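PDB 2IX4: 3-oxoacyl-[acyl-carrier-protein] synthase, mitochondrial from Arabidopsis thaliana, which catalyses the condensation steps of mitochondrial fatty acid synthesis, lengthening an acyl chain by two carbons taken from malonyl-ACP. Local coordinates for residues 63-68 with 72-77; 93-98 with 250-255; 298-303 with 332-337. One frame throughout, in Å; residues are numbered along the deposited sequence.

Contact 1: 63-68 with 72-77; sequences AFVPYG and GEFDEA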
loop_
_atom_site.group_PDB
_atom_site.type_symbol
_atom_site.label_atom_id
_atom_site.label_comp_id
_atom_site.label_asym_id
_atom_site.label_seq_id
_atom_site.Cartn_x
_atom_site.Cartn_y
_atom_site.Cartn_z
ATOM N N ALA A 63 -0.083 23.750 -1.766
ATOM C CA ALA A 63 0.445 23.777 -3.126
ATOM C C ALA A 63 -0.463 22.992 -4.059
ATOM O O ALA A 63 -0.602 21.779 -3.922
ATOM C CB ALA A 63 1.844 23.217 -3.150
ATOM N N PHE A 64 -1.060 23.695 -5.020
ATOM C CA PHE A 64 -2.128 23.144 -5.851
ATOM C C PHE A 64 -1.701 22.874 -7.286
ATOM O O PHE A 64 -0.993 23.676 -7.896
ATOM C CB PHE A 64 -3.320 24.111 -5.896
ATOM C CG PHE A 64 -4.012 24.301 -4.575
ATOM C CD1 PHE A 64 -3.606 25.307 -3.703
ATOM C CD2 PHE A 64 -5.083 23.493 -4.216
ATOM C CE1 PHE A 64 -4.249 25.497 -2.480
ATOM C CE2 PHE A 64 -5.734 23.676 -2.999
ATOM C CZ PHE A 64 -5.310 24.679 -2.128
ATOM N N VAL A 65 -2.165 21.753 -7.828
ATOM C CA VAL A 65 -2.070 21.496 -9.260
ATOM C C VAL A 65 -2.947 22.517 -9.998
ATOM O O VAL A 65 -4.116 22.685 -9.649
ATOM C CB VAL A 65 -2.537 20.058 -9.599
ATOM C CG1 VAL A 65 -2.786 19.899 -11.098
ATOM C CG2 VAL A 65 -1.528 19.032 -9.093
ATOM N N PRO A 66 -2.381 23.214 -11.006
ATOM C CA PRO A 66 -3.194 24.119 -11.819
ATOM C C PRO A 66 -4.108 23.369 -12.793
ATOM O O PRO A 66 -3.633 22.570 -13.609
ATOM C CB PRO A 66 -2.151 24.948 -12.579
ATOM C CG PRO A 66 -0.964 24.074 -12.667
ATOM C CD PRO A 66 -0.966 23.213 -11.429
ATOM N N TYR A 67 -5.408 23.629 -12.688
ATOM C CA TYR A 67 -6.412 23.020 -13.560
ATOM C C TYR A 67 -6.695 23.927 -14.746
ATOM O O TYR A 67 -6.557 25.143 -14.643
ATOM C CB TYR A 67 -7.717 22.785 -12.792
ATOM C CG TYR A 67 -7.744 21.566 -11.886
ATOM C CD1 TYR A 67 -8.808 20.666 -11.937
ATOM C CD2 TYR A 67 -6.723 21.323 -10.966
ATOM C CE1 TYR A 67 -8.848 19.550 -11.103
ATOM C CE2 TYR A 67 -6.756 20.210 -10.132
ATOM C CZ TYR A 67 -7.821 19.330 -10.206
ATOM O OH TYR A 67 -7.857 18.227 -9.381
ATOM N N GLY A 68 -7.097 23.338 -15.867
ATOM C CA GLY A 68 -7.453 24.121 -17.046
ATOM C C GLY A 68 -7.181 23.397 -18.347
ATOM O O GLY A 68 -6.542 22.344 -18.360
ATOM N N GLY A 72 0.320 23.297 -19.873
ATOM C CA GLY A 72 0.845 23.297 -18.508
ATOM C C GLY A 72 -0.208 23.162 -17.422
ATOM O O GLY A 72 0.114 23.231 -16.233
ATOM N N GLU A 73 -1.464 22.960 -17.825
ATOM C CA GLU A 73 -2.581 22.821 -16.882
ATOM C C GLU A 73 -3.205 21.424 -16.926
ATOM O O GLU A 73 -3.202 20.764 -17.969
ATOM C CB GLU A 73 -3.653 23.884 -17.154
ATOM C CG GLU A 73 -3.169 25.319 -16.972
ATOM C CD GLU A 73 -4.224 26.357 -17.322
ATOM O OE1 GLU A 73 -4.202 27.442 -16.709
ATOM O OE2 GLU A 73 -5.074 26.099 -18.204
ATOM N N PHE A 74 -3.735 20.984 -15.785
ATOM C CA PHE A 74 -4.389 19.682 -15.673
ATOM C C PHE A 74 -5.872 19.798 -16.024
ATOM O O PHE A 74 -6.628 20.465 -15.318
ATOM C CB PHE A 74 -4.209 19.128 -14.254
ATOM C CG PHE A 74 -5.002 17.882 -13.974
ATOM C CD1 PHE A 74 -4.544 16.638 -14.403
ATOM C CD2 PHE A 74 -6.203 17.949 -13.264
ATOM C CE1 PHE A 74 -5.272 15.481 -14.138
ATOM C CE2 PHE A 74 -6.940 16.801 -12.997
ATOM C CZ PHE A 74 -6.475 15.562 -13.434
ATOM N N ASP A 75 -6.279 19.145 -17.110
ATOM C CA ASP A 75 -7.666 19.205 -17.581
ATOM C C ASP A 75 -8.535 18.107 -16.966
ATOM O O ASP A 75 -8.477 16.948 -17.383
ATOM C CB ASP A 75 -7.714 19.131 -19.115
ATOM C CG ASP A 75 -9.089 19.444 -19.682
ATOM O OD1 ASP A 75 -10.003 19.819 -18.914
ATOM O OD2 ASP A 75 -9.256 19.322 -20.914
ATOM N N GLU A 76 -9.352 18.487 -15.985
ATOM C CA GLU A 76 -10.254 17.549 -15.299
ATOM C C GLU A 76 -11.283 16.904 -16.239
ATOM O O GLU A 76 -11.759 15.804 -15.975
ATOM C CB GLU A 76 -10.946 18.221 -14.099
ATOM C CG GLU A 76 -12.099 19.192 -14.434
ATOM C CD GLU A 76 -11.648 20.521 -15.038
ATOM O OE1 GLU A 76 -10.446 20.864 -14.945
ATOM O OE2 GLU A 76 -12.504 21.234 -15.609
ATOM N N ALA A 77 -11.605 17.587 -17.336
ATOM C CA ALA A 77 -12.535 17.072 -18.344
ATOM C C ALA A 77 -11.952 15.896 -19.133
ATOM O O ALA A 77 -12.688 15.137 -19.778
ATOM C CB ALA A 77 -12.954 18.190 -19.296
#

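Contact 2: 93-98 with 250-255; sequences VCAADE and EGSGVI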
loop_
_atom_site.group_PDB
_atom_site.type_symbol
_atom_site.label_atom_id
_atom_site.label_comp_id
_atom_site.label_asym_id
_atom_site.label_seq_id
_atom_site.Cartn_x
_atom_site.Cartn_y
_atom_site.Cartn_z
ATOM N N VAL A 93 -3.065 8.810 -13.853
ATOM C CA VAL A 93 -3.341 8.462 -15.247
ATOM C C VAL A 93 -2.742 9.517 -16.176
ATOM O O VAL A 93 -2.111 9.180 -17.176
ATOM C CB VAL A 93 -4.857 8.250 -15.509
ATOM C CG1 VAL A 93 -5.140 8.059 -17.003
ATOM C CG2 VAL A 93 -5.365 7.048 -14.723
ATOM N N CYS A 94 -2.930 10.789 -15.823
ATOM C CA CYS A 94 -2.345 11.911 -16.565
ATOM C C CYS A 94 -0.821 11.781 -16.669
ATOM O O CYS A 94 -0.255 11.865 -17.763
ATOM C CB CYS A 94 -2.723 13.241 -15.902
ATOM S SG CYS A 94 -2.036 14.703 -16.703
ATOM N N ALA A 95 -0.176 11.563 -15.525
ATOM C CA ALA A 95 1.275 11.404 -15.459
ATOM C C ALA A 95 1.760 10.141 -16.174
ATOM O O ALA A 95 2.790 10.167 -16.855
ATOM C CB ALA A 95 1.744 11.413 -14.011
ATOM N N ALA A 96 1.016 9.044 -16.018
ATOM C CA ALA A 96 1.368 7.776 -16.657
ATOM C C ALA A 96 1.302 7.885 -18.172
ATOM O O ALA A 96 2.152 7.333 -18.869
ATOM C CB ALA A 96 0.477 6.649 -16.165
ATOM N N ASP A 97 0.303 8.610 -18.672
ATOM C CA ASP A 97 0.142 8.822 -20.110
ATOM C C ASP A 97 1.313 9.594 -20.710
ATOM O O ASP A 97 1.770 9.280 -21.815
ATOM C CB ASP A 97 -1.165 9.557 -20.408
ATOM C CG ASP A 97 -1.535 9.506 -21.879
ATOM O OD1 ASP A 97 -1.460 10.559 -22.546
ATOM O OD2 ASP A 97 -1.882 8.406 -22.369
ATOM N N GLU A 98 1.783 10.610 -19.988
ATOM C CA GLU A 98 2.951 11.383 -20.407
ATOM C C GLU A 98 4.208 10.515 -20.405
ATOM O O GLU A 98 4.962 10.511 -21.381
ATOM C CB GLU A 98 3.152 12.610 -19.509
ATOM C CG GLU A 98 4.300 13.511 -19.955
ATOM C CD GLU A 98 4.711 14.548 -18.918
ATOM O OE1 GLU A 98 4.088 14.621 -17.834
ATOM O OE2 GLU A 98 5.667 15.297 -19.201
ATOM N N GLU A 250 -0.052 18.543 -3.710
ATOM C CA GLU A 250 -0.752 17.470 -4.412
ATOM C C GLU A 250 -0.141 17.240 -5.792
ATOM O O GLU A 250 0.503 18.128 -6.350
ATOM C CB GLU A 250 -2.242 17.808 -4.560
ATOM C CG GLU A 250 -2.498 19.092 -5.347
ATOM C CD GLU A 250 -3.949 19.295 -5.732
ATOM O OE1 GLU A 250 -4.756 18.348 -5.598
ATOM O OE2 GLU A 250 -4.284 20.412 -6.178
ATOM N N GLY A 251 -0.352 16.045 -6.333
ATOM C CA GLY A 251 0.059 15.745 -7.705
ATOM C C GLY A 251 0.472 14.302 -7.878
ATOM O O GLY A 251 0.118 13.442 -7.070
ATOM N N SER A 252 1.229 14.040 -8.936
ATOM C CA SER A 252 1.680 12.689 -9.242
ATOM C C SER A 252 2.998 12.710 -9.992
ATOM O O SER A 252 3.259 13.613 -10.789
ATOM C CB SER A 252 0.632 11.945 -10.080
ATOM O OG SER A 252 1.024 10.601 -10.321
ATOM N N GLY A 253 3.820 11.703 -9.723
ATOM C CA GLY A 253 5.022 11.446 -10.498
ATOM C C GLY A 253 4.992 10.000 -10.945
ATOM O O GLY A 253 4.757 9.098 -10.141
ATOM N N VAL A 254 5.200 9.781 -12.235
ATOM C CA VAL A 254 5.205 8.435 -12.789
ATOM C C VAL A 254 6.387 8.282 -13.744
ATOM O O VAL A 254 6.636 9.150 -14.588
ATOM C CB VAL A 254 3.866 8.101 -13.509
ATOM C CG1 VAL A 254 3.962 6.781 -14.255
ATOM C CG2 VAL A 254 2.702 8.059 -12.512
ATOM N N ILE A 255 7.121 7.183 -13.588
ATOM C CA ILE A 255 8.208 6.850 -14.509
ATOM C C ILE A 255 7.985 5.502 -15.179
ATOM O O ILE A 255 7.260 4.647 -14.657
ATOM C CB ILE A 255 9.605 6.864 -13.818
ATOM C CG1 ILE A 255 9.687 5.812 -12.705
ATOM C CG2 ILE A 255 9.922 8.254 -13.291
ATOM C CD1 ILE A 255 11.052 5.707 -12.043
#

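Contact 3: 298-303 with 332-337; sequences LAMTRA and ARAIKT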
loop_
_atom_site.group_PDB
_atom_site.type_symbol
_atom_site.label_atom_id
_atom_site.label_comp_id
_atom_site.label_asym_id
_atom_site.label_seq_id
_atom_site.Cartn_x
_atom_site.Cartn_y
_atom_site.Cartn_z
ATOM N N LEU A 298 20.801 4.341 7.565
ATOM C CA LEU A 298 20.668 2.975 7.062
ATOM C C LEU A 298 20.143 2.935 5.631
ATOM O O LEU A 298 20.685 2.223 4.792
ATOM C CB LEU A 298 19.772 2.141 7.983
ATOM C CG LEU A 298 20.392 1.645 9.293
ATOM C CD1 LEU A 298 19.336 0.978 10.164
ATOM C CD2 LEU A 298 21.546 0.684 9.020
ATOM N N ALA A 299 19.103 3.717 5.358
ATOM C CA ALA A 299 18.485 3.754 4.034
ATOM C C ALA A 299 19.463 4.222 2.956
ATOM O O ALA A 299 19.528 3.639 1.870
ATOM C CB ALA A 299 17.242 4.637 4.056
ATOM N N MET A 300 20.215 5.278 3.265
ATOM C CA MET A 300 21.222 5.825 2.350
ATOM C C MET A 300 22.400 4.867 2.157
ATOM O O MET A 300 22.862 4.654 1.032
ATOM C CB MET A 300 21.715 7.191 2.846
ATOM C CG MET A 300 20.694 8.313 2.698
ATOM S SD MET A 300 21.377 9.949 3.025
ATOM C CE MET A 300 21.287 10.024 4.814
ATOM N N THR A 301 22.877 4.295 3.260
ATOM C CA THR A 301 23.974 3.332 3.230
ATOM C C THR A 301 23.626 2.096 2.395
ATOM O O THR A 301 24.459 1.600 1.627
ATOM C CB THR A 301 24.373 2.913 4.662
ATOM O OG1 THR A 301 24.775 4.079 5.388
ATOM C CG2 THR A 301 25.525 1.925 4.645
ATOM N N ARG A 302 22.390 1.623 2.541
ATOM C CA ARG A 302 21.917 0.435 1.832
ATOM C C ARG A 302 21.802 0.654 0.326
ATOM O O ARG A 302 22.147 -0.231 -0.455
ATOM C CB ARG A 302 20.599 -0.061 2.429
ATOM C CG ARG A 302 20.813 -0.870 3.707
ATOM C CD ARG A 302 19.592 -0.891 4.603
ATOM N NE ARG A 302 19.882 -1.567 5.871
ATOM C CZ ARG A 302 18.999 -1.775 6.845
ATOM N NH1 ARG A 302 17.743 -1.364 6.717
ATOM N NH2 ARG A 302 19.375 -2.400 7.956
ATOM N N ALA A 303 21.332 1.836 -0.071
ATOM C CA ALA A 303 21.260 2.209 -1.484
ATOM C C ALA A 303 22.658 2.294 -2.107
ATOM O O ALA A 303 22.871 1.827 -3.227
ATOM C CB ALA A 303 20.511 3.527 -1.649
ATOM N N ALA A 332 19.851 16.283 7.912
ATOM C CA ALA A 332 21.127 16.982 7.739
ATOM C C ALA A 332 22.240 16.266 8.501
ATOM O O ALA A 332 23.333 16.059 7.972
ATOM C CB ALA A 332 21.012 18.433 8.202
ATOM N N ARG A 333 21.938 15.886 9.742
ATOM C CA ARG A 333 22.844 15.116 10.591
ATOM C C ARG A 333 23.187 13.771 9.942
ATOM O O ARG A 333 24.345 13.349 9.937
ATOM C CB ARG A 333 22.192 14.899 11.955
ATOM C CG ARG A 333 23.159 14.771 13.111
ATOM C CD ARG A 333 22.443 14.939 14.448
ATOM N NE ARG A 333 21.965 16.307 14.662
ATOM C CZ ARG A 333 20.686 16.660 14.784
ATOM N NH1 ARG A 333 19.719 15.752 14.726
ATOM N NH2 ARG A 333 20.371 17.934 14.979
ATOM N N ALA A 334 22.171 13.119 9.380
ATOM C CA ALA A 334 22.326 11.831 8.707
ATOM C C ALA A 334 23.164 11.934 7.429
ATOM O O ALA A 334 23.972 11.046 7.143
ATOM C CB ALA A 334 20.964 11.229 8.403
ATOM N N ILE A 335 22.969 13.014 6.670
ATOM C CA ILE A 335 23.774 13.283 5.473
ATOM C C ILE A 335 25.246 13.507 5.851
ATOM O O ILE A 335 26.147 13.043 5.150
ATOM C CB ILE A 335 23.203 14.465 4.636
ATOM C CG1 ILE A 335 21.850 14.077 4.030
ATOM C CG2 ILE A 335 24.177 14.883 3.527
ATOM C CD1 ILE A 335 21.046 15.246 3.457
ATOM N N LYS A 336 25.478 14.197 6.966
ATOM C CA LYS A 336 26.827 14.360 7.514
ATOM C C LYS A 336 27.470 13.032 7.901
ATOM O O LYS A 336 28.671 12.847 7.707
ATOM C CB LYS A 336 26.827 15.301 8.724
ATOM C CG LYS A 336 27.606 16.596 8.512
ATOM C CD LYS A 336 27.723 17.422 9.793
ATOM C CE LYS A 336 28.792 16.871 10.728
ATOM N NZ LYS A 336 29.037 17.762 11.900
ATOM N N THR A 337 26.675 12.120 8.455
ATOM C CA THR A 337 27.173 10.815 8.899
ATOM C C THR A 337 27.530 9.904 7.717
ATOM O O THR A 337 28.542 9.204 7.746
ATOM C CB THR A 337 26.163 10.119 9.848
ATOM O OG1 THR A 337 25.941 10.945 10.999
ATOM C CG2 THR A 337 26.677 8.757 10.312
#

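Contact 1: 63-68 with 72-77
Tyr67 and Phe74 meet as a T-shaped aromatic pair in a loop of the thiolase-like fold whose two arms meet at a steep angle through a single beta bridge, Tyr67 with Phe74, just ahead of helix 76-79. The edge of Phe74 is aimed at the Tyr67 face: CD2 of Phe74 stands 3.6 Å above the tyrosine plane, over its centre, with the planes 73° apart. The two side chains run side by side, pointing the same way. At chi1 172° the Phe74 ring swings away from its own backbone N and lies alongside the tyrosine, while Val65 CG1 comes obliquely to Phe74 CB at 3.5 Å. At the edge of the tyrosine ring, near its plane, Glu76 OE1 lies 3.4 Å from Tyr67 CD1. The phenol OH is hydrogen-bonded to the hydroxyl of Tyr91 on helix 87-102. With an alanine in place of Tyr67, the edge of Phe74 would probably lose the face it packs on, and the Tyr91 hydroxyl would lose a partner. Two backbone hydrogen bonds make the bridge. Phe74 N reaches Pro66 O at 2.7 Å in an almost straight bond, and Gly68 N donates to Phe74 O. The helix that follows is N-capped by Asp75, whose OD1 accepts from Ala77 N at 3.2 Å, met from above the carboxylate plane.

Contact 2: 93-98 with 250-255
Val254 sets both of its methyl groups against Ala95 and Ala96 of helix 87-102, and this is the close-packed part of the contact. Its CG1, anti to the backbone N (chi1 172°), lies 3.7 Å from Ala96 CA, and this branch rests on the helix backbone. The other branch, CG2, meets the methyl of Ala95, with Val254 CG2 and Ala95 CB 3.8 Å apart. Side chains as short as alanine let the helix come near: the axes of the two segments approach to 7.2 Å, crossing at -30°. Ser252 makes the slighter touch, its OG 3.8 Å from Ala95 CB with no bond between them; that hydroxyl is hydrogen-bonded instead to Gly205 O on the neighbouring strand 200-207. Away from the strand the helix is only partly exposed: Val93 packs on helix 157-166 and Trp79, while Asp97 is held by a salt bridge to Arg101 and a hydrogen bond to Tyr166. The inner side, by contrast, is wholly buried and joined by van der Waals contact alone. Small residues on a helix laid at a shallow angle over a strand of the central mixed sheet, here between strands 3-12 and 200-207, are consistent with the layered alpha/beta architecture of the thiolase-like fold.

Contact 3: 298-303 with 332-337
Met300 starts with CG anti to its carbonyl carbon (chi1 -72°), runs on extended through chi2 at -170°, and bends only at its last torsion, chi3 -83°; this carries the terminal methyl across to Ala334 and Ile335 of helix 325-339. There CE is the one atom of the side chain to come within 4.2 Å of the other segment, and it meets both residues together. Met300 CE lies 3.8 Å from Ala334 CB and 3.7 Å from Ala334 O, so the methyl sits against both the side chain and the backbone of that turn. Ile335 is touched more lightly: its CB points away from helix 294-307, yet CG1, lying beside the backbone N, still comes to 4.2 Å from Met300 CE. The contact illustrates how one long side chain can bridge two helices that stay well apart. Even the nearest pair of CA atoms, those of Met300 and Ile335, are separated by 8.5 Å, and no hydrogen bond joins the two segments. All three touching residues are buried, and the meeting between them is purely one of van der Waals contact, concentrated on a single methyl group. The side chain of Ile335 is about 8 Å from that of His320, a predicted active-site residue, and about 9 Å from the bound potassium ion. Around the bridge, Met300 also rests on Met413 and Asn415 of strand 411-418 and on Ser425 of strand 422-429, while Ile335 leans on Leu348; helix 294-307 thus packs on the central sheet with helix 325-339 beside it.

In the fold
Followed from the N terminus, the three contacts come in series, none enclosing or crossing another. Contact 1 closes a very short loop, with three residues between its segments, after strand 61-63. Contact 2 then opens on helix 87-102 and closes a far longer one, some 150 residues on, at strand 251-259. These two touch: Glu250, within 250-255, probably hydrogen-bonds to Val65 N, and Phe74 packs on Cys94, tying the loop to both helix and sheet. Contact 3 closes a 28-residue excursion between two helices, 294-307 and 325-339, in the C-terminal half of the chain. It lies on the opposite side of the chain's centre from contacts 1 and 2, its own centre about 29 Å from that of contact 2.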